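Local structure of adenylyltransferase thiF (Escherichia coli, 1ZUD) at residues V86-L91 with L100-Q105. The protein catalyses the ATP-dependent adenylation of the C-terminal glycine carboxylate of the sulfur carrier protein ThiS, a step in thiamin biosynthesis. Sequence-based numbering, arbitrary orientation.
Sequences VSQQRL and LTALQQ
The side-chain amide of Q88, on helix 83-94, reaches across to the backbone of strand 99-103, on the edge turned away from strand 54-58. In the conformer described, one of two modelled for Q88, NE2 donates to the carbonyl O of L100 at 2.7 Å, nearly straight at 172°; the acceptor lies in the amide plane, whereas the donor is tilted out of the carbonyl plane. NE2 then also donates to a water that in turn accepts from A102 N (3.0 Å), so one amide nitrogen serves two backbone groups, one directly and one through water. Glutamine suits the place because its chain, in this conformer with CG anti to the backbone N (chi1 174°) and extended beyond it, reaches the strand edge. The small methyl of A102 lets this amide lie close alongside, with Q88 OE1 3.6 Å from A102 CB. One helical turn after Q88, L91 meets the L100 side chain: L100 CD1 presses against L91 CB at a tight 3.5 Å, two leucines suited to a buried seam. The helix runs nearly antiparallel to the strand (165° between the short segments), as in a Rossmann-like alpha/beta fold. Strand 99-103 is one of the two edge strands of the sheet within this chain; T101 and L103 bond on to strand 54-58, while L91 also packs on helix 40-50.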
loop_
_atom_site.group_PDB
_atom_site.type_symbol
_atom_site.label_atom_id
_atom_site.label_comp_id
_atom_site.label_asym_id
_atom_site.label_seq_id
_atom_site.Cartn_x
_atom_site.Cartn_y
_atom_site.Cartn_z
ATOM N N VAL C 86 24.108 -3.789 -6.714
ATOM C CA VAL C 86 23.150 -4.839 -7.055
ATOM C C VAL C 86 21.843 -4.202 -7.568
ATOM O O VAL C 86 21.264 -4.654 -8.552
ATOM C CB VAL C 86 22.819 -5.730 -5.783
ATOM C CG1 VAL C 86 21.626 -6.623 -6.045
ATOM C CG2 VAL C 86 24.051 -6.585 -5.382
ATOM N N SER C 87 21.371 -3.170 -6.870
ATOM C CA SER C 87 20.138 -2.454 -7.234
ATOM C C SER C 87 20.274 -1.836 -8.627
ATOM O O SER C 87 19.376 -1.964 -9.457
ATOM C CB SER C 87 19.844 -1.320 -6.208
ATOM O OG SER C 87 19.498 -1.844 -4.916
ATOM N N GLN C 88 21.398 -1.163 -8.874
ATOM C CA GLN C 88 21.648 -0.545 -10.191
ATOM C C GLN C 88 21.636 -1.653 -11.253
ATOM O O GLN C 88 20.988 -1.500 -12.292
ATOM C CB GLN C 88 23.025 0.174 -10.169
ATOM C CG GLN C 88 23.572 0.784 -11.497
ATOM C CD GLN C 88 24.976 1.376 -11.312
ATOM O OE1 GLN C 88 25.898 0.700 -10.831
ATOM N NE2 GLN C 88 25.141 2.648 -11.672
ATOM N N GLN C 89 22.259 -2.799 -10.969
ATOM C CA GLN C 89 22.288 -3.867 -11.982
ATOM C C GLN C 89 20.924 -4.506 -12.230
ATOM O O GLN C 89 20.521 -4.756 -13.357
ATOM C CB GLN C 89 23.309 -4.940 -11.551
ATOM C CG GLN C 89 24.703 -4.368 -11.550
ATOM C CD GLN C 89 25.772 -5.352 -11.115
ATOM O OE1 GLN C 89 25.473 -6.451 -10.638
ATOM N NE2 GLN C 89 27.030 -4.949 -11.256
ATOM N N ARG C 90 20.198 -4.787 -11.152
ATOM C CA ARG C 90 18.886 -5.381 -11.325
ATOM C C ARG C 90 17.895 -4.423 -12.011
ATOM O O ARG C 90 17.096 -4.833 -12.861
ATOM C CB ARG C 90 18.352 -5.828 -9.978
ATOM C CG ARG C 90 19.079 -7.079 -9.473
ATOM C CD ARG C 90 19.289 -8.059 -10.650
ATOM N NE ARG C 90 19.867 -9.351 -10.281
ATOM C CZ ARG C 90 19.402 -10.120 -9.303
ATOM N NH1 ARG C 90 18.351 -9.723 -8.592
ATOM N NH2 ARG C 90 19.990 -11.282 -9.038
ATOM N N LEU C 91 17.950 -3.149 -11.642
ATOM C CA LEU C 91 17.033 -2.177 -12.219
ATOM C C LEU C 91 17.356 -1.928 -13.702
ATOM O O LEU C 91 16.447 -1.683 -14.499
ATOM C CB LEU C 91 17.082 -0.864 -11.409
ATOM C CG LEU C 91 16.482 -0.923 -9.975
ATOM C CD1 LEU C 91 16.848 0.350 -9.248
ATOM C CD2 LEU C 91 14.957 -1.096 -10.006
ATOM N N LEU C 100 20.787 5.138 -14.265
ATOM C CA LEU C 100 20.769 4.603 -12.890
ATOM C C LEU C 100 22.094 4.819 -12.193
ATOM O O LEU C 100 23.072 4.214 -12.548
ATOM C CB LEU C 100 20.383 3.109 -12.896
ATOM C CG LEU C 100 18.959 2.780 -13.409
ATOM C CD1 LEU C 100 18.794 1.249 -13.586
ATOM C CD2 LEU C 100 17.882 3.323 -12.430
ATOM N N THR C 101 22.116 5.682 -11.177
ATOM C CA THR C 101 23.349 5.999 -10.475
ATOM C C THR C 101 23.448 5.386 -9.077
ATOM O O THR C 101 22.563 5.575 -8.244
ATOM C CB THR C 101 23.473 7.540 -10.390
ATOM O OG1 THR C 101 23.490 8.048 -11.717
ATOM C CG2 THR C 101 24.734 7.985 -9.630
ATOM N N ALA C 102 24.538 4.667 -8.837
ATOM C CA ALA C 102 24.785 3.981 -7.559
ATOM C C ALA C 102 25.697 4.734 -6.655
ATOM O O ALA C 102 26.797 5.068 -7.064
ATOM C CB ALA C 102 25.445 2.569 -7.818
ATOM N N LEU C 103 25.270 4.993 -5.424
ATOM C CA LEU C 103 26.145 5.652 -4.420
ATOM C C LEU C 103 26.216 4.703 -3.219
ATOM O O LEU C 103 25.259 4.624 -2.404
ATOM C CB LEU C 103 25.556 6.991 -3.921
ATOM C CG LEU C 103 25.231 8.011 -5.023
ATOM C CD1 LEU C 103 24.705 9.330 -4.404
ATOM C CD2 LEU C 103 26.498 8.322 -5.799
ATOM N N GLN C 104 27.318 3.971 -3.095
ATOM C CA GLN C 104 27.452 3.044 -1.974
ATOM C C GLN C 104 28.016 3.863 -0.803
ATOM O O GLN C 104 29.223 3.868 -0.541
ATOM C CB GLN C 104 28.404 1.900 -2.315
ATOM C CG GLN C 104 28.465 0.791 -1.253
ATOM C CD GLN C 104 27.154 0.015 -1.084
ATOM O OE1 GLN C 104 26.268 0.014 -1.959
ATOM N NE2 GLN C 104 27.029 -0.653 0.047
ATOM N N GLN C 105 27.153 4.599 -0.128
ATOM C CA GLN C 105 27.648 5.375 0.967
ATOM C C GLN C 105 26.491 5.802 1.868
ATOM O O GLN C 105 25.306 5.634 1.510
ATOM C CB GLN C 105 28.473 6.568 0.403
ATOM C CG GLN C 105 27.633 7.622 -0.255
ATOM C CD GLN C 105 28.442 8.755 -0.866
ATOM O OE1 GLN C 105 28.718 8.753 -2.062
ATOM N NE2 GLN C 105 28.823 9.730 -0.040
HETATM O O HOH W 1 26.689 4.586 -10.933
#